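PDB 3SQR: laccase from Botrytis aclada, which probably oxidises phenolic substrates such as hydroquinones while reducing dioxygen to water at its copper centres, and so helps degrade lignin and detoxify lignin-derived products. Local coordinates for residues Ile54-Trp58 with Tyr59-Pro63; Asn92-Val95 with Pro96-Ile100; Ile123-Gly127 with Ile128-Gly132; Val296-Thr300 with Asp301-Ile305. One frame throughout, in Å; residues are numbered along the deposited sequence.

Contact 1: Ile54-Trp58 with Tyr59-Pro63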
loop_
_atom_site.group_PDB
_atom_site.type_symbol
_atom_site.label_atom_id
_atom_site.label_comp_id
_atom_site.label_asym_id
_atom_site.label_seq_id
_atom_site.Cartn_x
_atom_site.Cartn_y
_atom_site.Cartn_z
ATOM N N ILE A 54 -21.663 -7.352 -7.292
ATOM C CA ILE A 54 -20.355 -7.330 -7.933
ATOM C C ILE A 54 -20.413 -6.556 -9.243
ATOM O O ILE A 54 -19.402 -6.162 -9.790
ATOM C CB ILE A 54 -19.893 -8.804 -8.127
ATOM C CG1 ILE A 54 -18.396 -8.900 -8.057
ATOM C CG2 ILE A 54 -20.538 -9.431 -9.416
ATOM C CD1 ILE A 54 -17.845 -8.539 -6.688
ATOM N N ASP A 55 -21.642 -6.384 -9.788
ATOM C CA ASP A 55 -21.789 -5.674 -11.048
ATOM C C ASP A 55 -22.092 -4.184 -10.876
ATOM O O ASP A 55 -22.135 -3.398 -11.871
ATOM C CB ASP A 55 -22.878 -6.369 -11.888
ATOM C CG ASP A 55 -22.474 -7.758 -12.307
ATOM O OD1 ASP A 55 -21.348 -7.940 -12.858
ATOM O OD2 ASP A 55 -23.269 -8.646 -12.092
ATOM N N THR A 56 -22.260 -3.767 -9.633
ATOM C CA THR A 56 -22.456 -2.372 -9.352
ATOM C C THR A 56 -21.220 -1.553 -9.678
ATOM O O THR A 56 -20.105 -1.947 -9.306
ATOM C CB THR A 56 -22.858 -2.165 -7.892
ATOM O OG1 THR A 56 -24.040 -2.942 -7.619
ATOM C CG2 THR A 56 -23.077 -0.664 -7.570
ATOM N N ASN A 57 -21.394 -0.424 -10.371
ATOM C CA ASN A 57 -20.272 0.447 -10.625
ATOM C C ASN A 57 -20.019 1.296 -9.392
ATOM O O ASN A 57 -20.626 2.317 -9.198
ATOM C CB ASN A 57 -20.472 1.324 -11.869
ATOM C CG ASN A 57 -19.217 2.124 -12.211
ATOM O OD1 ASN A 57 -18.498 2.496 -11.319
ATOM N ND2 ASN A 57 -18.988 2.443 -13.483
ATOM N N TRP A 58 -19.085 0.844 -8.539
ATOM C CA TRP A 58 -18.793 1.532 -7.302
ATOM C C TRP A 58 -18.073 2.852 -7.439
ATOM O O TRP A 58 -17.969 3.561 -6.462
ATOM C CB TRP A 58 -18.039 0.621 -6.327
ATOM C CG TRP A 58 -16.626 0.361 -6.776
ATOM C CD1 TRP A 58 -15.529 1.059 -6.408
ATOM C CD2 TRP A 58 -16.168 -0.694 -7.632
ATOM N NE1 TRP A 58 -14.406 0.540 -6.999
ATOM C CE2 TRP A 58 -14.766 -0.566 -7.730
ATOM C CE3 TRP A 58 -16.800 -1.742 -8.312
ATOM C CZ2 TRP A 58 -13.991 -1.411 -8.512
ATOM C CZ3 TRP A 58 -16.023 -2.589 -9.089
ATOM C CH2 TRP A 58 -14.627 -2.418 -9.169
ATOM N N TYR A 59 -17.596 3.180 -8.654
ATOM C CA TYR A 59 -17.081 4.500 -8.904
ATOM C C TYR A 59 -18.226 5.503 -8.979
ATOM O O TYR A 59 -17.953 6.696 -8.834
ATOM C CB TYR A 59 -16.250 4.582 -10.204
ATOM C CG TYR A 59 -15.079 3.621 -10.202
ATOM C CD1 TYR A 59 -13.914 3.946 -9.552
ATOM C CD2 TYR A 59 -15.202 2.354 -10.790
ATOM C CE1 TYR A 59 -12.835 3.048 -9.499
ATOM C CE2 TYR A 59 -14.182 1.466 -10.757
ATOM C CZ TYR A 59 -12.992 1.798 -10.104
ATOM O OH TYR A 59 -12.001 0.818 -10.076
ATOM N N ASP A 60 -19.408 5.028 -9.360
ATOM C CA ASP A 60 -20.545 5.885 -9.621
ATOM C C ASP A 60 -21.648 5.775 -8.603
ATOM O O ASP A 60 -22.417 6.714 -8.473
ATOM C CB ASP A 60 -21.122 5.559 -11.004
ATOM C CG ASP A 60 -20.162 5.885 -12.149
ATOM O OD1 ASP A 60 -19.169 6.651 -11.970
ATOM O OD2 ASP A 60 -20.422 5.355 -13.256
ATOM N N VAL A 61 -21.774 4.619 -7.929
ATOM C CA VAL A 61 -22.917 4.258 -7.053
ATOM C C VAL A 61 -22.346 3.806 -5.710
ATOM O O VAL A 61 -21.371 3.063 -5.719
ATOM C CB VAL A 61 -23.715 3.097 -7.709
ATOM C CG1 VAL A 61 -24.790 2.529 -6.787
ATOM C CG2 VAL A 61 -24.379 3.598 -9.025
ATOM N N THR A 62 -22.941 4.234 -4.597
ATOM C CA THR A 62 -22.472 3.839 -3.298
ATOM C C THR A 62 -23.648 3.478 -2.435
ATOM O O THR A 62 -24.583 4.292 -2.276
ATOM C CB THR A 62 -21.733 4.996 -2.605
ATOM O OG1 THR A 62 -20.715 5.536 -3.462
ATOM C CG2 THR A 62 -21.097 4.553 -1.248
ATOM N N PRO A 63 -23.612 2.294 -1.825
ATOM C CA PRO A 63 -24.620 1.957 -0.819
ATOM C C PRO A 63 -24.707 2.930 0.349
ATOM O O PRO A 63 -23.771 3.649 0.664
ATOM C CB PRO A 63 -24.151 0.583 -0.322
ATOM C CG PRO A 63 -23.419 0.046 -1.400
ATOM C CD PRO A 63 -22.690 1.175 -2.011
#

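Contact 2: Asn92-Val95 with Pro96-Ile100. With NAG (2-acetamido-2-deoxy-beta-D-glucopyranose), chain G.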
loop_
_atom_site.group_PDB
_atom_site.type_symbol
_atom_site.label_atom_id
_atom_site.label_comp_id
_atom_site.label_asym_id
_atom_site.label_seq_id
_atom_site.Cartn_x
_atom_site.Cartn_y
_atom_site.Cartn_z
ATOM N N ASN A 92 -1.820 1.953 18.585
ATOM C CA ASN A 92 -2.427 1.241 19.717
ATOM C C ASN A 92 -1.644 0.064 20.195
ATOM O O ASN A 92 -2.198 -0.918 20.687
ATOM C CB ASN A 92 -3.882 0.864 19.360
ATOM C CG ASN A 92 -4.755 2.016 19.533
ATOM O OD1 ASN A 92 -4.709 2.958 18.729
ATOM N ND2 ASN A 92 -5.538 2.022 20.596
ATOM N N GLY A 93 -0.346 0.143 20.008
ATOM C CA GLY A 93 0.582 -0.757 20.664
ATOM C C GLY A 93 0.713 -2.143 20.079
ATOM O O GLY A 93 1.275 -3.017 20.692
ATOM N N THR A 94 0.204 -2.361 18.868
ATOM C CA THR A 94 0.341 -3.639 18.222
ATOM C C THR A 94 0.844 -3.434 16.789
ATOM O O THR A 94 0.619 -2.387 16.213
ATOM C CB THR A 94 -0.948 -4.412 18.122
ATOM O OG1 THR A 94 -1.949 -3.666 17.384
ATOM C CG2 THR A 94 -1.467 -4.833 19.535
ATOM N N VAL A 95 1.545 -4.451 16.291
ATOM C CA VAL A 95 1.916 -4.520 14.851
ATOM C C VAL A 95 1.388 -5.831 14.361
ATOM O O VAL A 95 1.790 -6.865 14.879
ATOM C CB VAL A 95 3.402 -4.427 14.626
ATOM C CG1 VAL A 95 3.777 -4.574 13.159
ATOM C CG2 VAL A 95 3.983 -3.106 15.201
ATOM N N PRO A 96 0.484 -5.807 13.397
ATOM C CA PRO A 96 -0.248 -4.677 12.804
ATOM C C PRO A 96 -1.115 -3.931 13.792
ATOM O O PRO A 96 -1.486 -4.495 14.841
ATOM C CB PRO A 96 -1.151 -5.334 11.757
ATOM C CG PRO A 96 -0.756 -6.737 11.675
ATOM C CD PRO A 96 -0.033 -7.102 12.940
ATOM N N GLY A 97 -1.446 -2.690 13.466
ATOM C CA GLY A 97 -2.429 -1.939 14.205
ATOM C C GLY A 97 -3.782 -2.587 14.238
ATOM O O GLY A 97 -4.014 -3.601 13.552
ATOM N N PRO A 98 -4.717 -1.963 14.983
ATOM C CA PRO A 98 -6.109 -2.446 15.017
ATOM C C PRO A 98 -6.723 -2.532 13.646
ATOM O O PRO A 98 -6.463 -1.724 12.779
ATOM C CB PRO A 98 -6.859 -1.345 15.786
ATOM C CG PRO A 98 -5.885 -0.581 16.494
ATOM C CD PRO A 98 -4.534 -0.762 15.789
ATOM N N ALA A 99 -7.578 -3.535 13.453
ATOM C CA ALA A 99 -8.347 -3.616 12.222
ATOM C C ALA A 99 -9.450 -2.561 12.202
ATOM O O ALA A 99 -10.181 -2.377 13.172
ATOM C CB ALA A 99 -8.995 -5.001 12.090
ATOM N N ILE A 100 -9.580 -1.906 11.055
ATOM C CA ILE A 100 -10.691 -1.084 10.784
ATOM C C ILE A 100 -11.474 -1.856 9.781
ATOM O O ILE A 100 -10.996 -2.129 8.658
ATOM C CB ILE A 100 -10.229 0.255 10.226
ATOM C CG1 ILE A 100 -9.384 0.930 11.295
ATOM C CG2 ILE A 100 -11.452 1.065 9.743
ATOM C CD1 ILE A 100 -8.830 2.237 10.904
HETATM C C1 NAG G . -6.360 3.154 20.960
HETATM C C2 NAG G . -7.792 2.915 21.377
HETATM C C3 NAG G . -8.439 4.196 21.836
HETATM C C4 NAG G . -7.621 4.773 22.953
HETATM C C5 NAG G . -6.204 4.976 22.496
HETATM C C6 NAG G . -5.306 5.553 23.593
HETATM C C7 NAG G . -8.675 1.131 19.952
HETATM C C8 NAG G . -9.370 0.864 18.645
HETATM N N2 NAG G . -8.490 2.440 20.194
HETATM O O3 NAG G . -9.685 3.876 22.326
HETATM O O4 NAG G . -8.173 5.992 23.296
HETATM O O5 NAG G . -5.637 3.732 22.072
HETATM O O6 NAG G . -5.289 4.608 24.690
HETATM O O7 NAG G . -8.317 0.212 20.688
#

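Contact 3: Ile123-Gly127 with Ile128-Gly132. With CU (copper (II) ion), chain F.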
loop_
_atom_site.group_PDB
_atom_site.type_symbol
_atom_site.label_atom_id
_atom_site.label_comp_id
_atom_site.label_asym_id
_atom_site.label_seq_id
_atom_site.Cartn_x
_atom_site.Cartn_y
_atom_site.Cartn_z
ATOM N N ILE A 123 -1.741 9.942 8.538
ATOM C CA ILE A 123 -2.185 8.575 8.254
ATOM C C ILE A 123 -2.941 8.554 6.972
ATOM O O ILE A 123 -3.935 9.275 6.824
ATOM C CB ILE A 123 -3.079 8.037 9.358
ATOM C CG1 ILE A 123 -2.439 8.233 10.711
ATOM C CG2 ILE A 123 -3.440 6.495 9.109
ATOM C CD1 ILE A 123 -1.028 7.768 10.916
ATOM N N HIS A 124 -2.478 7.686 6.068
ATOM C CA HIS A 124 -3.054 7.467 4.771
ATOM C C HIS A 124 -3.854 6.124 4.754
ATOM O O HIS A 124 -3.496 5.145 5.333
ATOM C CB HIS A 124 -1.971 7.457 3.701
ATOM C CG HIS A 124 -2.444 7.003 2.363
ATOM N ND1 HIS A 124 -3.359 7.725 1.621
ATOM C CD2 HIS A 124 -2.074 5.949 1.592
ATOM C CE1 HIS A 124 -3.611 7.070 0.494
ATOM N NE2 HIS A 124 -2.824 6.007 0.438
ATOM N N TRP A 125 -4.948 6.178 4.039
ATOM C CA TRP A 125 -5.920 5.059 3.932
ATOM C C TRP A 125 -5.696 4.553 2.519
ATOM O O TRP A 125 -6.122 5.175 1.535
ATOM C CB TRP A 125 -7.338 5.594 4.230
ATOM C CG TRP A 125 -7.290 6.590 5.348
ATOM C CD1 TRP A 125 -7.165 7.971 5.232
ATOM C CD2 TRP A 125 -7.239 6.309 6.739
ATOM N NE1 TRP A 125 -7.040 8.510 6.465
ATOM C CE2 TRP A 125 -7.027 7.522 7.401
ATOM C CE3 TRP A 125 -7.243 5.113 7.499
ATOM C CZ2 TRP A 125 -6.850 7.600 8.742
ATOM C CZ3 TRP A 125 -7.059 5.186 8.857
ATOM C CH2 TRP A 125 -6.884 6.435 9.490
ATOM N N HIS A 126 -4.913 3.467 2.418
ATOM C CA HIS A 126 -4.342 3.106 1.152
ATOM C C HIS A 126 -5.404 2.716 0.137
ATOM O O HIS A 126 -6.182 1.811 0.314
ATOM C CB HIS A 126 -3.202 2.088 1.308
ATOM C CG HIS A 126 -2.540 1.798 0.026
ATOM N ND1 HIS A 126 -1.206 1.990 -0.179
ATOM C CD2 HIS A 126 -3.029 1.258 -1.115
ATOM C CE1 HIS A 126 -0.898 1.612 -1.401
ATOM N NE2 HIS A 126 -1.996 1.202 -2.009
ATOM N N GLY A 127 -5.326 3.358 -1.019
ATOM C CA GLY A 127 -6.179 3.059 -2.131
ATOM C C GLY A 127 -7.575 3.642 -1.993
ATOM O O GLY A 127 -8.399 3.467 -2.889
ATOM N N ILE A 128 -7.821 4.359 -0.902
ATOM C CA ILE A 128 -9.111 4.929 -0.670
ATOM C C ILE A 128 -9.232 6.158 -1.546
ATOM O O ILE A 128 -8.441 7.052 -1.442
ATOM C CB ILE A 128 -9.373 5.236 0.843
ATOM C CG1 ILE A 128 -9.362 3.899 1.643
ATOM C CG2 ILE A 128 -10.760 5.859 1.046
ATOM C CD1 ILE A 128 -10.430 2.824 1.219
ATOM N N ARG A 129 -10.323 6.234 -2.279
ATOM C CA ARG A 129 -10.440 7.236 -3.342
ATOM C C ARG A 129 -10.462 8.667 -2.805
ATOM O O ARG A 129 -9.946 9.554 -3.451
ATOM C CB ARG A 129 -11.708 6.939 -4.091
ATOM C CG ARG A 129 -11.846 7.696 -5.326
ATOM C CD ARG A 129 -13.200 7.433 -5.905
ATOM N NE ARG A 129 -13.345 8.019 -7.243
ATOM C CZ ARG A 129 -14.466 7.896 -7.966
ATOM N NH1 ARG A 129 -15.489 7.284 -7.458
ATOM N NH2 ARG A 129 -14.533 8.348 -9.202
ATOM N N GLN A 130 -11.087 8.867 -1.632
ATOM C CA GLN A 130 -11.268 10.156 -1.014
ATOM C C GLN A 130 -11.932 11.169 -1.935
ATOM O O GLN A 130 -11.607 12.339 -1.884
ATOM C CB GLN A 130 -9.911 10.730 -0.552
ATOM C CG GLN A 130 -9.132 9.799 0.422
ATOM C CD GLN A 130 -9.756 9.700 1.782
ATOM O OE1 GLN A 130 -10.778 10.331 2.073
ATOM N NE2 GLN A 130 -9.142 8.904 2.654
ATOM N N LEU A 131 -12.895 10.720 -2.685
ATOM C CA LEU A 131 -13.751 11.641 -3.484
ATOM C C LEU A 131 -14.435 12.654 -2.574
ATOM O O LEU A 131 -15.202 12.298 -1.668
ATOM C CB LEU A 131 -14.726 10.827 -4.308
ATOM C CG LEU A 131 -15.679 11.558 -5.238
ATOM C CD1 LEU A 131 -14.907 12.378 -6.180
ATOM C CD2 LEU A 131 -16.572 10.503 -5.969
ATOM N N GLY A 132 -14.056 13.938 -2.733
ATOM C CA GLY A 132 -14.578 14.982 -1.871
ATOM C C GLY A 132 -14.047 15.033 -0.458
ATOM O O GLY A 132 -14.574 15.764 0.423
HETATM CU CU CU F . 0.292 2.784 0.834
HETATM O O HOH W 1 -6.501 7.888 1.832
#

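Contact 4: Val296-Thr300 with Asp301-Ile305. With MAN (alpha-D-mannopyranose), chain L.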
loop_
_atom_site.group_PDB
_atom_site.type_symbol
_atom_site.label_atom_id
_atom_site.label_comp_id
_atom_site.label_asym_id
_atom_site.label_seq_id
_atom_site.Cartn_x
_atom_site.Cartn_y
_atom_site.Cartn_z
ATOM N N VAL A 296 -12.040 -11.050 -12.480
ATOM C CA VAL A 296 -12.471 -12.385 -12.910
ATOM C C VAL A 296 -11.524 -13.391 -12.286
ATOM O O VAL A 296 -10.327 -13.310 -12.504
ATOM C CB VAL A 296 -12.437 -12.450 -14.432
ATOM C CG1 VAL A 296 -12.861 -13.905 -14.927
ATOM C CG2 VAL A 296 -13.348 -11.418 -14.930
ATOM N N PRO A 297 -12.063 -14.381 -11.569
ATOM C CA PRO A 297 -11.140 -15.289 -10.885
ATOM C C PRO A 297 -10.197 -16.057 -11.822
ATOM O O PRO A 297 -10.601 -16.471 -12.916
ATOM C CB PRO A 297 -12.072 -16.247 -10.164
ATOM C CG PRO A 297 -13.362 -15.456 -9.967
ATOM C CD PRO A 297 -13.466 -14.609 -11.174
ATOM N N TYR A 298 -8.947 -16.228 -11.400
ATOM C CA TYR A 298 -7.991 -17.071 -12.052
ATOM C C TYR A 298 -7.206 -17.832 -11.000
ATOM O O TYR A 298 -7.128 -17.444 -9.813
ATOM C CB TYR A 298 -7.088 -16.317 -13.007
ATOM C CG TYR A 298 -5.956 -15.526 -12.346
ATOM C CD1 TYR A 298 -6.184 -14.258 -11.864
ATOM C CD2 TYR A 298 -4.693 -16.062 -12.230
ATOM C CE1 TYR A 298 -5.164 -13.529 -11.296
ATOM C CE2 TYR A 298 -3.646 -15.333 -11.656
ATOM C CZ TYR A 298 -3.923 -14.034 -11.216
ATOM O OH TYR A 298 -2.952 -13.265 -10.651
ATOM N N THR A 299 -6.692 -18.983 -11.407
ATOM C CA THR A 299 -5.959 -19.819 -10.473
ATOM C C THR A 299 -4.474 -19.717 -10.738
ATOM O O THR A 299 -3.997 -19.555 -11.870
ATOM C CB THR A 299 -6.435 -21.288 -10.538
ATOM O OG1 THR A 299 -6.382 -21.730 -11.891
ATOM C CG2 THR A 299 -7.826 -21.419 -10.016
ATOM N N THR A 300 -3.719 -19.768 -9.656
ATOM C CA THR A 300 -2.301 -19.666 -9.727
ATOM C C THR A 300 -1.720 -20.430 -8.546
ATOM O O THR A 300 -2.356 -20.523 -7.502
ATOM C CB THR A 300 -1.828 -18.169 -9.740
ATOM O OG1 THR A 300 -0.448 -18.158 -10.035
ATOM C CG2 THR A 300 -2.135 -17.473 -8.340
ATOM N N ASP A 301 -0.523 -20.972 -8.718
ATOM C CA ASP A 301 0.190 -21.626 -7.618
ATOM C C ASP A 301 0.992 -20.663 -6.759
ATOM O O ASP A 301 1.328 -20.982 -5.607
ATOM C CB ASP A 301 1.177 -22.678 -8.171
ATOM C CG ASP A 301 0.475 -23.883 -8.751
ATOM O OD1 ASP A 301 -0.550 -24.331 -8.178
ATOM O OD2 ASP A 301 0.977 -24.366 -9.790
ATOM N N THR A 302 1.364 -19.542 -7.355
ATOM C CA THR A 302 2.153 -18.534 -6.642
ATOM C C THR A 302 1.625 -17.175 -7.052
ATOM O O THR A 302 0.966 -17.046 -8.077
ATOM C CB THR A 302 3.644 -18.623 -6.876
ATOM O OG1 THR A 302 3.973 -18.024 -8.111
ATOM C CG2 THR A 302 4.149 -20.068 -6.849
ATOM N N LEU A 303 1.918 -16.153 -6.261
ATOM C CA LEU A 303 1.255 -14.846 -6.498
ATOM C C LEU A 303 2.275 -13.740 -6.190
ATOM O O LEU A 303 2.694 -13.556 -5.005
ATOM C CB LEU A 303 0.056 -14.773 -5.578
ATOM C CG LEU A 303 -0.877 -13.560 -5.624
ATOM C CD1 LEU A 303 -1.229 -13.189 -7.041
ATOM C CD2 LEU A 303 -2.113 -13.783 -4.781
ATOM N N LEU A 304 2.688 -13.051 -7.251
ATOM C CA LEU A 304 3.671 -12.002 -7.201
ATOM C C LEU A 304 2.986 -10.797 -6.572
ATOM O O LEU A 304 1.897 -10.444 -6.998
ATOM C CB LEU A 304 4.202 -11.654 -8.574
ATOM C CG LEU A 304 5.053 -12.750 -9.257
ATOM C CD1 LEU A 304 5.125 -12.491 -10.786
ATOM C CD2 LEU A 304 6.418 -12.754 -8.633
ATOM N N ILE A 305 3.611 -10.201 -5.568
ATOM C CA ILE A 305 2.957 -9.090 -4.869
ATOM C C ILE A 305 3.980 -8.055 -4.570
ATOM O O ILE A 305 4.966 -8.275 -3.811
ATOM C CB ILE A 305 2.257 -9.465 -3.534
ATOM C CG1 ILE A 305 1.426 -10.740 -3.622
ATOM C CG2 ILE A 305 1.396 -8.254 -3.021
ATOM C CD1 ILE A 305 0.854 -11.198 -2.276
HETATM C C1 MAN L . -3.261 -15.244 -15.478
HETATM C C2 MAN L . -2.173 -16.304 -15.358
HETATM C C3 MAN L . -1.188 -16.230 -16.516
HETATM C C4 MAN L . -1.952 -16.296 -17.841
HETATM C C5 MAN L . -3.007 -15.182 -17.866
HETATM C C6 MAN L . -3.851 -15.264 -19.145
HETATM O O2 MAN L . -2.812 -17.572 -15.269
HETATM O O3 MAN L . -0.192 -17.242 -16.353
HETATM O O4 MAN L . -1.056 -16.076 -18.891
HETATM O O5 MAN L . -3.889 -15.299 -16.753
HETATM O O6 MAN L . -4.531 -16.525 -19.124
#

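Contact 1: Ile54-Trp58 with Tyr59-Pro63
Asn57 holds its CG anti to the backbone N (chi1 -174°), which swings the amide back over the turn and sets OD1 2.9 Å from Tyr59 N. The nitrogen lies nearly in line with the amide C=O, though the N-H itself is well bent (132°). This closes an Asx turn, a task suited to asparagine because its short side chain ends in a carbonyl that reaches the N-H two residues on. Asn57 O serves two donors: Asp60 N at 3.0 Å, from above the carbonyl plane, and Val61 N at 2.9 Å, close to the line of the C=O bond. The Asp60 bond makes a beta turn of Asn57 to Asp60, in the loop leading from strand 52-53 to strand 67-79. The Asn57 amide also lies over the Asp60 carboxylate, their planes nearly parallel. On another part of the turn the indole of Trp58 and the phenol of Tyr59 run side by side, with Trp58 NE1 3.6 Å from Tyr59 CZ and the five-membered ring of Trp58 inclined at 31° to the Tyr59 ring. Both residues reach Val293, while Tyr59 OH bonds to Asp471 and Arg498. Flanking the turn, Thr56 and Val61 meet through methyls, Thr56 CG2 to Val61 CG1 3.7 Å.

Contact 2: Asn92-Val95 with Pro96-Ile100
The chain doubles back between Asn92 and Pro98 through positive phi at Asn92 and Gly93 and a cis peptide before Pro96 that draws the CA atoms of Val95 and Pro96 to 3.0 Å. Proline suits that site because its ring lowers the cost of the cis form. Across the bend Thr94 OG1 donates to Pro96 O at 2.7 Å, approaching 24° from the carbonyl plane. The hydroxyl gets there because it sits between its own backbone N and carbonyl carbon (chi1 59°), turned inward over the bend. Further along, the Pro98 ring leans on Asn92, CG to CB 3.8 Å, and so packs the root of the asparagine side chain with a rigid apolar surface. The Asn92 amide is used at both ends: ND2 is joined covalently to C1 of the sugar at 1.4 Å, and OD1 accepts from Ser73 N. The same sugar is also hydrogen-bonded to Trp71 O, and a second glycan touches Pro96. Asn92-Gly93-Thr94 is an N-glycosylation sequon. In the folded protein its threonine hydroxyl is engaged by Pro96 O, while the amide that carries the sugar is fastened to the neighbouring strand 67-79, which is consistent with a well-anchored first sugar.

Contact 3: Ile123-Gly127 with Ile128-Gly132
Trp125 starts its contact at CB, which rests 3.7 Å from CG1 of Ile128, a branched aliphatic chain well matched to this buried corner. At the next step CG lies 4.0 Å from Gln130 NE2, and CD1 comes closer, 3.4 Å from the same nitrogen; the amide crosses the indole at a slant, with planes 63° apart. Farther out, Ile123 CG2 covers one face of the ring, and the indole packs against Ile110 and Leu183. The bent chain of Gln130 lets NE2 donate to a water at 2.9 Å. This water sits 2.8 Å from Trp125 O, to which it can donate in turn, and Gln130 OE1 is held by Ser133. Trp125 O also takes the N-H of Ile128 at 3.1 Å, closing a type II beta turn whose third residue, Gly127, easily adopts the positive phi needed. Within the turn His126 points the other way, its ND1 2.0 Å from copper and its NE2 on Asp500. His168 and His527 complete the protein ligands of that metal, and His124 probably binds the type 2 copper. The run His124-Trp125-His126 is one of the four His-X-His motifs that together supply the trinuclear copper cluster of multicopper oxidases.

Contact 4: Val296-Thr300 with Asp301-Ile305
The phenol of Tyr298 is the flat group here: its OH end reaches Leu303 CD1 at 4.0 Å, and a glycan mannose comes obliquely against the ring, MAN C1 3.6 Å from Tyr298 CD2. The connection passes between two sheets of the second cupredoxin-like domain, from the edge strand 293-300 of one to the edge strand 303-305 of the other. Tyrosine fits this border because it can offer carbon to sugar and leucine while its hydroxyl finds a polar partner. That partner is Glu371 OE1, and the other oxygen of the same carboxylate takes the N-H of Leu304, so one acid links the ring to the incoming strand. At the bend itself Thr300 does the holding. With OG1 anti to the backbone N (chi1 -170°), the hydroxyl swings beneath the turn and donates to Thr302 O at 2.7 Å. It lies in the carbonyl plane, at a C=O...O angle of 149°, which braces the short link through Asp301. Asp301 sits at the exposed crest, its CB directed away from strand 293-300, a place suited to a charged residue. Thr302 directs its hydroxyl to Glu277 and Arg365, while Leu303 settles against Tyr311 and Val313. The methyl of Thr300 approaches Leu303 loosely, Thr300 CG2 to Leu303 CB 4.4 Å.

Overall arrangement
The four contacts follow one another along the chain without interleaving. Contacts 2 and 3 share the first cupredoxin-like domain, their centres 19 Å apart; strands 100-103, which contact 2 enters at Ile100, and 123-125, which contact 3 contains, are the outer strands of one sheet, and Ile100 packs on the Trp125 ring. Contact 1, whose centre is 17 Å from that of contact 3, joins it through a probable hydrogen bond from Arg129 NH1 to Tyr59 O, so the N-terminal loop is tied to the copper-binding segment. Contact 4 belongs to the second domain and touches none of the others; its nearest atoms are about 8 Å from contact 1. Contact 3 alone supplies copper ligands, while contacts 2 and 4 meet glycans.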